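Local coordinates for proto-oncogene tyrosine-protein kinase receptor Ret (Danio rerio, PDB 7AMK) that serves as a receptor tyrosine kinase that assembles with GDNF and its co-receptor GFR alpha 1, here represented by its four extracellular cadherin-like domains, at residues Leu259-Arg264 with Asn277-Thr282; Tyr317-Ser322 with Phe355-Leu360; Leu360-Arg365 with Lys397-Thr402; Val388-Glu391 with Lys395-Gly398. The protein carries 4 engineered substitutions. One frame throughout, in Å; residues are numbered along the deposited sequence.

Interaction 1: Leu259-Arg264 with Asn277-Thr282. With CA (calcium ion), chain N.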
loop_
_atom_site.group_PDB
_atom_site.type_symbol
_atom_site.label_atom_id
_atom_site.label_comp_id
_atom_site.label_asym_id
_atom_site.label_seq_id
_atom_site.Cartn_x
_atom_site.Cartn_y
_atom_site.Cartn_z
ATOM N N LEU A 259 -13.650 3.596 4.904
ATOM C CA LEU A 259 -14.873 3.427 5.675
ATOM C C LEU A 259 -15.481 2.058 5.380
ATOM O O LEU A 259 -15.539 1.619 4.223
ATOM C CB LEU A 259 -15.881 4.545 5.375
ATOM C CG LEU A 259 -15.617 5.925 5.987
ATOM C CD1 LEU A 259 -16.636 6.950 5.504
ATOM C CD2 LEU A 259 -15.620 5.862 7.509
ATOM N N PHE A 260 -15.926 1.393 6.439
ATOM C CA PHE A 260 -16.482 0.050 6.378
ATOM C C PHE A 260 -17.988 0.119 6.552
ATOM O O PHE A 260 -18.480 0.796 7.460
ATOM C CB PHE A 260 -15.876 -0.848 7.462
ATOM C CG PHE A 260 -14.420 -1.149 7.245
ATOM C CD1 PHE A 260 -14.035 -2.161 6.384
ATOM C CD2 PHE A 260 -13.448 -0.399 7.870
ATOM C CE1 PHE A 260 -12.692 -2.435 6.169
ATOM C CE2 PHE A 260 -12.108 -0.660 7.660
ATOM C CZ PHE A 260 -11.728 -1.684 6.807
ATOM N N VAL A 261 -18.713 -0.582 5.683
ATOM C CA VAL A 261 -20.161 -0.698 5.764
ATOM C C VAL A 261 -20.489 -2.178 5.830
ATOM O O VAL A 261 -19.881 -2.980 5.115
ATOM C CB VAL A 261 -20.855 -0.009 4.564
ATOM C CG1 VAL A 261 -22.303 -0.474 4.423
ATOM C CG2 VAL A 261 -20.741 1.517 4.710
ATOM N N TYR A 262 -21.425 -2.540 6.691
ATOM C CA TYR A 262 -21.757 -3.929 6.938
ATOM C C TYR A 262 -23.191 -4.219 6.531
ATOM O O TYR A 262 -24.073 -3.359 6.633
ATOM C CB TYR A 262 -21.555 -4.302 8.415
ATOM C CG TYR A 262 -20.166 -3.961 8.909
ATOM C CD1 TYR A 262 -19.867 -2.686 9.394
ATOM C CD2 TYR A 262 -19.143 -4.903 8.871
ATOM C CE1 TYR A 262 -18.581 -2.372 9.838
ATOM C CE2 TYR A 262 -17.876 -4.601 9.301
ATOM C CZ TYR A 262 -17.587 -3.343 9.787
ATOM O OH TYR A 262 -16.297 -3.075 10.216
ATOM N N ASP A 263 -23.412 -5.444 6.060
ATOM C CA ASP A 263 -24.747 -5.872 5.645
ATOM C C ASP A 263 -24.885 -7.344 6.009
ATOM O O ASP A 263 -24.068 -8.167 5.582
ATOM C CB ASP A 263 -24.948 -5.639 4.138
ATOM C CG ASP A 263 -26.402 -5.743 3.705
ATOM O OD1 ASP A 263 -27.085 -6.700 4.095
ATOM O OD2 ASP A 263 -26.864 -4.862 2.961
ATOM N N ARG A 264 -25.900 -7.678 6.809
ATOM C CA ARG A 264 -26.041 -9.056 7.266
ATOM C C ARG A 264 -26.428 -10.018 6.152
ATOM O O ARG A 264 -26.242 -11.233 6.311
ATOM C CB ARG A 264 -27.059 -9.129 8.401
ATOM C CG ARG A 264 -26.589 -8.355 9.615
ATOM C CD ARG A 264 -27.481 -8.562 10.831
ATOM N NE ARG A 264 -26.957 -7.805 11.969
ATOM C CZ ARG A 264 -26.009 -8.232 12.798
ATOM N NH1 ARG A 264 -25.470 -9.436 12.676
ATOM N NH2 ARG A 264 -25.592 -7.426 13.774
ATOM N N ASN A 277 -28.906 -7.375 -3.351
ATOM C CA ASN A 277 -28.048 -6.914 -2.268
ATOM C C ASN A 277 -26.880 -6.096 -2.765
ATOM O O ASN A 277 -25.939 -5.859 -2.019
ATOM C CB ASN A 277 -27.512 -8.065 -1.421
ATOM C CG ASN A 277 -27.307 -7.653 -0.002
ATOM O OD1 ASN A 277 -28.133 -6.952 0.552
ATOM N ND2 ASN A 277 -26.192 -8.051 0.592
ATOM N N LYS A 278 -26.912 -5.676 -4.016
ATOM C CA LYS A 278 -25.888 -4.791 -4.533
ATOM C C LYS A 278 -26.039 -3.413 -3.902
ATOM O O LYS A 278 -27.136 -2.842 -3.884
ATOM C CB LYS A 278 -26.006 -4.712 -6.053
ATOM C CG LYS A 278 -24.948 -3.868 -6.733
ATOM C CD LYS A 278 -25.236 -3.831 -8.236
ATOM C CE LYS A 278 -24.370 -2.819 -8.965
ATOM N NZ LYS A 278 -24.761 -2.714 -10.411
ATOM N N LEU A 279 -24.935 -2.871 -3.391
ATOM C CA LEU A 279 -24.887 -1.477 -2.956
ATOM C C LEU A 279 -24.260 -0.625 -4.060
ATOM O O LEU A 279 -23.135 -0.892 -4.485
ATOM C CB LEU A 279 -24.082 -1.313 -1.661
ATOM C CG LEU A 279 -24.449 -2.167 -0.449
ATOM C CD1 LEU A 279 -23.539 -1.807 0.753
ATOM C CD2 LEU A 279 -25.905 -1.950 -0.143
ATOM N N VAL A 280 -24.974 0.407 -4.495
ATOM C CA VAL A 280 -24.481 1.380 -5.465
ATOM C C VAL A 280 -24.245 2.695 -4.733
ATOM O O VAL A 280 -25.098 3.135 -3.954
ATOM C CB VAL A 280 -25.466 1.580 -6.632
ATOM C CG1 VAL A 280 -25.886 0.247 -7.226
ATOM C CG2 VAL A 280 -26.679 2.375 -6.174
ATOM N N GLY A 281 -23.087 3.313 -4.982
ATOM C CA GLY A 281 -22.728 4.582 -4.369
ATOM C C GLY A 281 -22.845 5.756 -5.324
ATOM O O GLY A 281 -22.859 5.571 -6.546
ATOM N N THR A 282 -22.948 6.970 -4.789
ATOM C CA THR A 282 -23.011 8.163 -5.626
ATOM C C THR A 282 -22.324 9.313 -4.904
ATOM O O THR A 282 -22.695 9.643 -3.776
ATOM C CB THR A 282 -24.459 8.528 -5.956
ATOM O OG1 THR A 282 -25.193 8.679 -4.737
ATOM C CG2 THR A 282 -25.102 7.442 -6.796
HETATM CA CA CA N . -28.932 -6.023 2.465
#

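Interaction 2: Tyr317-Ser322 with Phe355-Leu360. With NAG (2-acetamido-2-deoxy-beta-D-glucopyranose), chain F.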
loop_
_atom_site.group_PDB
_atom_site.type_symbol
_atom_site.label_atom_id
_atom_site.label_comp_id
_atom_site.label_asym_id
_atom_site.label_seq_id
_atom_site.Cartn_x
_atom_site.Cartn_y
_atom_site.Cartn_z
ATOM N N TYR A 317 -14.983 1.190 1.601
ATOM C CA TYR A 317 -15.007 2.381 0.761
ATOM C C TYR A 317 -13.731 3.175 1.016
ATOM O O TYR A 317 -13.438 3.535 2.163
ATOM C CB TYR A 317 -16.252 3.223 1.062
ATOM C CG TYR A 317 -17.523 2.511 0.672
ATOM C CD1 TYR A 317 -18.018 2.622 -0.620
ATOM C CD2 TYR A 317 -18.205 1.696 1.582
ATOM C CE1 TYR A 317 -19.146 1.985 -0.997
ATOM C CE2 TYR A 317 -19.359 1.040 1.205
ATOM C CZ TYR A 317 -19.822 1.187 -0.094
ATOM O OH TYR A 317 -20.960 0.543 -0.530
ATOM N N LYS A 318 -12.970 3.440 -0.042
ATOM C CA LYS A 318 -11.672 4.090 0.096
ATOM C C LYS A 318 -11.616 5.324 -0.797
ATOM O O LYS A 318 -11.864 5.230 -1.998
ATOM C CB LYS A 318 -10.545 3.112 -0.255
ATOM C CG LYS A 318 -10.616 1.790 0.517
ATOM C CD LYS A 318 -9.529 0.818 0.077
ATOM N N LEU A 319 -11.299 6.476 -0.221
ATOM C CA LEU A 319 -11.109 7.668 -1.031
ATOM C C LEU A 319 -9.765 7.568 -1.738
ATOM O O LEU A 319 -8.741 7.311 -1.102
ATOM C CB LEU A 319 -11.185 8.926 -0.168
ATOM C CG LEU A 319 -11.069 10.275 -0.900
ATOM C CD1 LEU A 319 -12.109 10.384 -2.010
ATOM C CD2 LEU A 319 -11.193 11.446 0.076
ATOM N N LYS A 320 -9.769 7.744 -3.057
ATOM C CA LYS A 320 -8.569 7.558 -3.867
ATOM C C LYS A 320 -8.275 8.826 -4.662
ATOM O O LYS A 320 -9.195 9.569 -5.019
ATOM C CB LYS A 320 -8.741 6.369 -4.830
ATOM C CG LYS A 320 -7.486 5.578 -5.094
ATOM C CD LYS A 320 -7.827 4.291 -5.827
ATOM N N LEU A 321 -6.991 9.067 -4.943
ATOM C CA LEU A 321 -6.586 10.142 -5.848
ATOM C C LEU A 321 -6.615 9.666 -7.299
ATOM O O LEU A 321 -6.059 8.612 -7.622
ATOM C CB LEU A 321 -5.180 10.656 -5.509
ATOM C CG LEU A 321 -5.072 11.836 -4.551
ATOM C CD1 LEU A 321 -3.614 12.192 -4.325
ATOM C CD2 LEU A 321 -5.829 13.018 -5.109
ATOM N N SER A 322 -7.235 10.470 -8.173
ATOM C CA SER A 322 -7.266 10.203 -9.611
ATOM C C SER A 322 -5.950 10.537 -10.293
ATOM O O SER A 322 -5.534 9.814 -11.207
ATOM C CB SER A 322 -8.385 11.010 -10.275
ATOM O OG SER A 322 -9.648 10.687 -9.713
ATOM N N PHE A 355 -16.453 11.987 3.919
ATOM C CA PHE A 355 -15.006 12.126 3.930
ATOM C C PHE A 355 -14.707 13.597 4.190
ATOM O O PHE A 355 -15.081 14.463 3.391
ATOM C CB PHE A 355 -14.388 11.624 2.625
ATOM C CG PHE A 355 -14.446 10.115 2.468
ATOM C CD1 PHE A 355 -13.482 9.308 3.053
ATOM C CD2 PHE A 355 -15.467 9.507 1.736
ATOM C CE1 PHE A 355 -13.530 7.917 2.917
ATOM C CE2 PHE A 355 -15.518 8.124 1.594
ATOM C CZ PHE A 355 -14.544 7.327 2.192
ATOM N N ASN A 356 -14.079 13.867 5.336
ATOM C CA ASN A 356 -13.713 15.213 5.773
ATOM C C ASN A 356 -12.279 15.457 5.317
ATOM O O ASN A 356 -11.329 15.042 5.983
ATOM C CB ASN A 356 -13.857 15.332 7.287
ATOM C CG ASN A 356 -13.506 16.696 7.791
ATOM O OD1 ASN A 356 -13.566 17.660 7.044
ATOM N ND2 ASN A 356 -13.143 16.794 9.063
ATOM N N VAL A 357 -12.113 16.125 4.177
ATOM C CA VAL A 357 -10.831 16.168 3.477
ATOM C C VAL A 357 -10.142 17.504 3.725
ATOM O O VAL A 357 -10.720 18.572 3.477
ATOM C CB VAL A 357 -11.014 15.931 1.969
ATOM C CG1 VAL A 357 -9.653 15.990 1.255
ATOM C CG2 VAL A 357 -11.745 14.612 1.714
ATOM N N THR A 358 -8.897 17.440 4.184
ATOM C CA THR A 358 -8.008 18.596 4.253
ATOM C C THR A 358 -6.874 18.383 3.261
ATOM O O THR A 358 -6.134 17.402 3.368
ATOM C CB THR A 358 -7.451 18.781 5.669
ATOM O OG1 THR A 358 -8.484 19.272 6.528
ATOM C CG2 THR A 358 -6.292 19.773 5.667
ATOM N N VAL A 359 -6.745 19.286 2.292
ATOM C CA VAL A 359 -5.635 19.266 1.345
ATOM C C VAL A 359 -4.772 20.488 1.629
ATOM O O VAL A 359 -5.166 21.626 1.343
ATOM C CB VAL A 359 -6.114 19.246 -0.111
ATOM C CG1 VAL A 359 -4.913 19.211 -1.075
ATOM C CG2 VAL A 359 -7.061 18.063 -0.348
ATOM N N LEU A 360 -3.582 20.256 2.209
ATOM C CA LEU A 360 -2.668 21.367 2.436
ATOM C C LEU A 360 -1.736 21.523 1.244
ATOM O O LEU A 360 -1.460 20.551 0.536
ATOM C CB LEU A 360 -1.834 21.133 3.685
ATOM C CG LEU A 360 -2.577 20.629 4.914
ATOM C CD1 LEU A 360 -1.594 19.969 5.851
ATOM C CD2 LEU A 360 -3.265 21.774 5.614
HETATM C C1 NAG F . -12.787 18.065 9.656
HETATM C C2 NAG F . -13.684 18.377 10.867
HETATM C C3 NAG F . -13.226 19.651 11.576
HETATM C C4 NAG F . -11.732 19.618 11.866
HETATM C C5 NAG F . -10.966 19.331 10.585
HETATM C C6 NAG F . -9.473 19.231 10.797
HETATM C C7 NAG F . -15.989 17.555 10.688
HETATM C C8 NAG F . -17.378 17.857 10.209
HETATM N N2 NAG F . -15.074 18.503 10.463
HETATM O O3 NAG F . -13.950 19.782 12.795
HETATM O O4 NAG F . -11.317 20.874 12.390
HETATM O O5 NAG F . -11.406 18.072 10.058
HETATM O O6 NAG F . -9.117 17.952 11.304
HETATM O O7 NAG F . -15.706 16.497 11.249
#

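Interaction 3: Leu360-Arg365 with Lys397-Thr402. With NAG (2-acetamido-2-deoxy-beta-D-glucopyranose), chain D.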
loop_
_atom_site.group_PDB
_atom_site.type_symbol
_atom_site.label_atom_id
_atom_site.label_comp_id
_atom_site.label_asym_id
_atom_site.label_seq_id
_atom_site.Cartn_x
_atom_site.Cartn_y
_atom_site.Cartn_z
ATOM N N LEU A 360 -3.582 20.256 2.209
ATOM C CA LEU A 360 -2.668 21.367 2.436
ATOM C C LEU A 360 -1.736 21.523 1.244
ATOM O O LEU A 360 -1.460 20.551 0.536
ATOM C CB LEU A 360 -1.834 21.133 3.685
ATOM C CG LEU A 360 -2.577 20.629 4.914
ATOM C CD1 LEU A 360 -1.594 19.969 5.851
ATOM C CD2 LEU A 360 -3.265 21.774 5.614
ATOM N N PRO A 361 -1.259 22.738 1.014
ATOM C CA PRO A 361 -0.222 22.949 0.006
ATOM C C PRO A 361 1.135 22.484 0.502
ATOM O O PRO A 361 1.409 22.435 1.704
ATOM C CB PRO A 361 -0.233 24.469 -0.185
ATOM C CG PRO A 361 -0.616 24.978 1.159
ATOM C CD PRO A 361 -1.628 23.998 1.686
ATOM N N VAL A 362 2.000 22.155 -0.446
ATOM C CA VAL A 362 3.343 21.706 -0.105
ATOM C C VAL A 362 4.336 22.748 -0.624
ATOM O O VAL A 362 4.498 22.904 -1.849
ATOM C CB VAL A 362 3.628 20.309 -0.669
ATOM C CG1 VAL A 362 5.087 19.966 -0.520
ATOM C CG2 VAL A 362 2.739 19.282 0.068
ATOM N N PRO A 363 5.003 23.489 0.260
ATOM C CA PRO A 363 6.012 24.455 -0.187
ATOM C C PRO A 363 7.219 23.750 -0.787
ATOM O O PRO A 363 7.560 22.630 -0.403
ATOM C CB PRO A 363 6.388 25.187 1.104
ATOM C CG PRO A 363 6.141 24.179 2.175
ATOM C CD PRO A 363 4.932 23.402 1.732
ATOM N N ILE A 364 7.838 24.406 -1.760
ATOM C CA ILE A 364 9.029 23.905 -2.426
ATOM C C ILE A 364 10.158 24.853 -2.049
ATOM O O ILE A 364 10.158 26.025 -2.438
ATOM C CB ILE A 364 8.851 23.818 -3.951
ATOM C CG1 ILE A 364 7.666 22.923 -4.328
ATOM C CG2 ILE A 364 10.122 23.332 -4.612
ATOM C CD1 ILE A 364 7.808 21.477 -3.863
ATOM N N ARG A 365 11.125 24.356 -1.285
ATOM C CA ARG A 365 12.075 25.272 -0.679
ATOM C C ARG A 365 13.134 24.478 0.072
ATOM O O ARG A 365 12.819 23.504 0.761
ATOM C CB ARG A 365 11.364 26.247 0.273
ATOM C CG ARG A 365 10.784 25.573 1.524
ATOM C CD ARG A 365 9.936 26.526 2.353
ATOM N NE ARG A 365 9.388 25.852 3.519
ATOM C CZ ARG A 365 8.307 26.240 4.181
ATOM N NH1 ARG A 365 7.599 27.297 3.797
ATOM N NH2 ARG A 365 7.922 25.549 5.253
ATOM N N LYS A 397 5.603 11.991 -2.289
ATOM C CA LYS A 397 5.116 10.926 -3.158
ATOM C C LYS A 397 4.143 11.558 -4.145
ATOM O O LYS A 397 3.174 12.205 -3.733
ATOM C CB LYS A 397 4.438 9.809 -2.349
ATOM N N GLY A 398 4.390 11.374 -5.441
ATOM C CA GLY A 398 3.610 12.061 -6.453
ATOM C C GLY A 398 4.070 13.470 -6.763
ATOM O O GLY A 398 3.373 14.193 -7.488
ATOM N N ILE A 399 5.221 13.880 -6.237
ATOM C CA ILE A 399 5.793 15.205 -6.454
ATOM C C ILE A 399 7.168 14.999 -7.063
ATOM O O ILE A 399 8.055 14.428 -6.417
ATOM C CB ILE A 399 5.901 16.005 -5.144
ATOM C CG1 ILE A 399 4.543 16.055 -4.428
ATOM C CG2 ILE A 399 6.460 17.383 -5.416
ATOM C CD1 ILE A 399 4.610 16.534 -2.998
ATOM N N ASP A 400 7.353 15.457 -8.292
ATOM C CA ASP A 400 8.616 15.284 -8.996
ATOM C C ASP A 400 9.446 16.560 -8.896
ATOM O O ASP A 400 9.048 17.608 -9.412
ATOM C CB ASP A 400 8.376 14.915 -10.456
ATOM C CG ASP A 400 9.668 14.671 -11.213
ATOM O OD1 ASP A 400 10.741 14.616 -10.571
ATOM O OD2 ASP A 400 9.608 14.539 -12.453
ATOM N N VAL A 401 10.593 16.467 -8.234
ATOM C CA VAL A 401 11.540 17.569 -8.126
ATOM C C VAL A 401 12.861 17.113 -8.725
ATOM O O VAL A 401 13.344 16.017 -8.418
ATOM C CB VAL A 401 11.718 18.023 -6.668
ATOM C CG1 VAL A 401 12.877 19.027 -6.543
ATOM C CG2 VAL A 401 10.410 18.620 -6.123
ATOM N N THR A 402 13.423 17.938 -9.600
ATOM C CA THR A 402 14.706 17.672 -10.227
ATOM C C THR A 402 15.719 18.699 -9.745
ATOM O O THR A 402 15.382 19.869 -9.564
ATOM C CB THR A 402 14.573 17.732 -11.739
ATOM O OG1 THR A 402 13.973 18.982 -12.091
ATOM C CG2 THR A 402 13.683 16.593 -12.236
HETATM C C1 NAG D . 2.468 10.955 -10.821
HETATM C C2 NAG D . 3.021 11.077 -12.242
HETATM C C3 NAG D . 3.766 9.804 -12.640
HETATM C C4 NAG D . 4.833 9.457 -11.607
HETATM C C5 NAG D . 4.215 9.395 -10.211
HETATM C C6 NAG D . 5.239 9.197 -9.116
HETATM C C7 NAG D . 1.189 10.465 -13.781
HETATM C C8 NAG D . 0.156 10.989 -14.733
HETATM N N2 NAG D . 1.965 11.386 -13.196
HETATM O O3 NAG D . 4.361 10.001 -13.917
HETATM O O4 NAG D . 5.415 8.190 -11.906
HETATM O O5 NAG D . 3.534 10.623 -9.915
HETATM O O6 NAG D . 5.858 10.426 -8.758
HETATM O O7 NAG D . 1.313 9.266 -13.553
#

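Interaction 4: Val388-Glu391 with Lys395-Gly398. With NAG (2-acetamido-2-deoxy-beta-D-glucopyranose), chain D.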
loop_
_atom_site.group_PDB
_atom_site.type_symbol
_atom_site.label_atom_id
_atom_site.label_comp_id
_atom_site.label_asym_id
_atom_site.label_seq_id
_atom_site.Cartn_x
_atom_site.Cartn_y
_atom_site.Cartn_z
ATOM N N VAL A 388 21.252 16.296 -1.617
ATOM C CA VAL A 388 20.525 17.554 -1.546
ATOM C C VAL A 388 19.044 17.236 -1.634
ATOM O O VAL A 388 18.633 16.294 -2.321
ATOM C CB VAL A 388 20.936 18.547 -2.655
ATOM C CG1 VAL A 388 22.395 18.942 -2.487
ATOM C CG2 VAL A 388 20.680 17.947 -4.043
ATOM N N CYS A 389 18.240 18.037 -0.938
ATOM C CA CYS A 389 16.832 17.729 -0.753
ATOM C C CYS A 389 16.098 18.986 -0.289
ATOM O O CYS A 389 16.537 19.648 0.656
ATOM C CB CYS A 389 16.737 16.559 0.245
ATOM S SG CYS A 389 15.163 16.077 1.034
ATOM N N VAL A 390 15.004 19.349 -0.966
ATOM C CA VAL A 390 14.159 20.445 -0.488
ATOM C C VAL A 390 13.489 20.021 0.818
ATOM O O VAL A 390 13.537 18.850 1.197
ATOM C CB VAL A 390 13.099 20.857 -1.532
ATOM C CG1 VAL A 390 13.735 21.643 -2.675
ATOM C CG2 VAL A 390 12.360 19.620 -2.047
ATOM N N GLU A 391 12.849 20.957 1.507
ATOM C CA GLU A 391 12.263 20.647 2.807
ATOM C C GLU A 391 11.264 19.495 2.697
ATOM O O GLU A 391 10.372 19.497 1.842
ATOM C CB GLU A 391 11.597 21.896 3.392
ATOM C CG GLU A 391 11.016 21.713 4.797
ATOM C CD GLU A 391 10.273 22.949 5.277
ATOM O OE1 GLU A 391 10.899 24.030 5.342
ATOM O OE2 GLU A 391 9.061 22.850 5.564
ATOM N N LYS A 395 9.588 12.763 2.388
ATOM C CA LYS A 395 8.196 12.359 2.555
ATOM C C LYS A 395 7.391 12.467 1.262
ATOM O O LYS A 395 6.223 12.079 1.254
ATOM C CB LYS A 395 7.519 13.224 3.633
ATOM C CG LYS A 395 8.304 13.395 4.938
ATOM C CD LYS A 395 7.721 14.511 5.824
ATOM C CE LYS A 395 6.392 14.122 6.441
ATOM N NZ LYS A 395 6.525 13.029 7.460
ATOM N N PHE A 396 7.970 13.002 0.183
ATOM C CA PHE A 396 7.197 13.287 -1.021
ATOM C C PHE A 396 6.821 12.009 -1.754
ATOM O O PHE A 396 7.621 11.082 -1.864
ATOM C CB PHE A 396 7.978 14.193 -1.979
ATOM C CG PHE A 396 8.073 15.624 -1.532
ATOM C CD1 PHE A 396 7.453 16.046 -0.368
ATOM C CD2 PHE A 396 8.777 16.554 -2.277
ATOM C CE1 PHE A 396 7.542 17.353 0.046
ATOM C CE2 PHE A 396 8.868 17.864 -1.865
ATOM C CZ PHE A 396 8.256 18.266 -0.710
ATOM N N LYS A 397 5.603 11.991 -2.289
ATOM C CA LYS A 397 5.116 10.926 -3.158
ATOM C C LYS A 397 4.143 11.558 -4.145
ATOM O O LYS A 397 3.174 12.205 -3.733
ATOM C CB LYS A 397 4.438 9.809 -2.349
ATOM N N GLY A 398 4.390 11.374 -5.441
ATOM C CA GLY A 398 3.610 12.061 -6.453
ATOM C C GLY A 398 4.070 13.470 -6.763
ATOM O O GLY A 398 3.373 14.193 -7.488
HETATM C C1 NAG D . 2.468 10.955 -10.821
HETATM C C2 NAG D . 3.021 11.077 -12.242
HETATM C C3 NAG D . 3.766 9.804 -12.640
HETATM C C4 NAG D . 4.833 9.457 -11.607
HETATM C C5 NAG D . 4.215 9.395 -10.211
HETATM C C6 NAG D . 5.239 9.197 -9.116
HETATM C C7 NAG D . 1.189 10.465 -13.781
HETATM C C8 NAG D . 0.156 10.989 -14.733
HETATM N N2 NAG D . 1.965 11.386 -13.196
HETATM O O3 NAG D . 4.361 10.001 -13.917
HETATM O O4 NAG D . 5.415 8.190 -11.906
HETATM O O5 NAG D . 3.534 10.623 -9.915
HETATM O O6 NAG D . 5.858 10.426 -8.758
HETATM O O7 NAG D . 1.313 9.266 -13.553
#

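Interaction 1: Leu259-Arg264 with Asn277-Thr282
D263, at the end of strand 255-263, and N277, just ahead of strand 279-283, are where the two backbones come nearest, their CA atoms 8.6 Å apart. No hydrogen bond crosses; the strands belong to different sheets of the third cadherin-like domain, and a calcium ion spans the distance at their ends. The carboxylate of D263 grips the ion with both oxygens, OD1 at 2.6 Å and OD2 at 2.4 Å from the calcium. From the opposite direction N277 OD1 binds it at 2.3 Å, its amide plane turned 87° from the carboxylate. D263 OD2 and N277 OD1 are thus drawn together by the metal they share. The other end of the amide, ND2, is hydrogen-bonded to T267 OG1, which fixes which way round the amide lies. D230, the backbone oxygen of N232, D265 and D341 complete seven oxygen ligands, as in the calcium-bound junctions of cadherins. Farther from the ion, V261 CG1 and L279 CD1 meet at 4.1 Å, their side chains crossing obliquely. Around this pair, V261 rests on V351 and L353 of strand 350-359, while L279 packs on H315 of strand 312-321 and on V339 of strand 331-341.

Interaction 2: Tyr317-Ser322 with Phe355-Leu360
L319 and F355 are the nearest CA pair of segments 317-322 and 355-360, whose strand axes approach to 9.9 Å at 27° with N-to-C directions roughly alike; the strands lie in different sheets, no backbone hydrogen bond joins them, and side chains make most of the contact. L319 CB stands over one face of the F355 ring, 4.2 Å from its centroid and 19° off the normal, a CH-pi contact displaced toward the rim. The backbone oxygen Y317 O approaches the same ring differently, lying in its plane at the edge, 4.0 Å from F355 CZ. With its CG anti to the backbone N (chi1 -177°), L319 sends CD2 past the ring to V357 CG2, where the two methyl groups meet tip to tip at 3.6 Å. N356, between F355 and V357, points the other way and carries an N-linked sugar, its ND2 bonded to NAG C1 at 1.4 Å. Replacing F355 by an alanine would probably open a gap beneath L319 CB and leave this part of the sandwich interior poorly filled. L335 and I296 also pack on L319, and F333 on V357. Cohesion here is thus mainly dispersive, hydrophobic between the sheets, with the glycan kept on the outer face of its strand.

Interaction 3: Leu360-Arg365 with Lys397-Thr402
V362 and I364 face I399 and V401 as two apolar rungs, where the linker between the third and fourth cadherin-like domains passes the start of a strand of the fourth beta sandwich. V362 CG1 meets I399 CD1 at 4.3 Å, and I364 CD1 comes to 4.5 Å from V401 CG2. The backbones stay well apart, V362 CA to I399 CA 9.4 Å and I364 CA to V401 CA 8.9 Å, so the touching is done by methyl groups at the ends of the side chains. I399 spans its rung in extended form, CD1 trans to CA (chi2 167°), whereas I364 is bent at the same bond (chi2 -61°). Next outward, I364 and I399 both lie against E460 of strand 451-460, V401 rests on A458 of the same strand, and R250 covers I399. The linker is held by a backbone hydrogen bond of V362 with V327, while K397 pairs through its backbone with F248 and R250; both therefore tie the junction to the third domain. G398 turns the chain at a positive phi of 83°, where a side chain would collide with the carbonyl oxygen of K397, and its CA lies 3.6 Å from O6 of the NAG of a nearby glycan. At the far end of the linker, R365 NH2 forms a salt bridge with E391 OE2. P363 CG sits over the centre of the R365 guanidinium, 3.6 Å above its plane.

Interaction 4: Val388-Glu391 with Lys395-Gly398
F396 reaches back across a short turn to V390 and E391, in the loop between strands 384-388 and 401-407 of the fourth cadherin-like domain. Its CB points toward segment 388-391, and the ring starts from a CG anti to the carbonyl carbon. The ring plane nearly contains the CA-CB bond (chi2 -2°) rather than standing across it as phenylalanine rings usually do. Along one side of the ring, CE2 comes to V390 CG2 at 3.9 Å, the two side chains crossing at about a right angle; I364 CD1 lies 4.3 Å from the same CE2. On the other side, CE1 is 4.0 Å from the backbone oxygen E391 O. The tip, CZ, is nearer that oxygen, 3.5 Å from E391 O, and also meets V362 CG1 of the interdomain linker at 3.6 Å. F248 of the third domain packs on the ring as well. The disulfide between C389 and C393 staples the turn, and a hydrogen bond from V390 N to Y403 OH steadies its first arm. Beside the ring, K395 NZ leaves the contact to make a salt bridge with E303 of the second subunit. F396 is therefore a hydrophobic filler between turn and linker: methyl groups supply dispersion, E391 O comes at the ring obliquely and is best read as a packing contact, and no hydrogen bond crosses between the segments, so packing alone sets the ring's position there.

In the fold
From the N terminus, interaction 1 closes a short calcium-binding loop at one end of the third cadherin-like domain. Interaction 2 follows in series, closing a loop of 32 residues that includes strand 331-341 and joining the two sheets of the same sandwich; the pair are linked through neighbouring strands 255-263 and 312-321, with L259 O 2.7 Å from Y317 N. L360 ends interaction 2 and begins interaction 3, which closes a longer loop from the linker. Interaction 4, a turn with three residues between its segments, falls late within that loop, the two sharing K397 and G398. Their centres lie about 6 Å apart, and together they seat the linker on the fourth domain, remote from the calcium end.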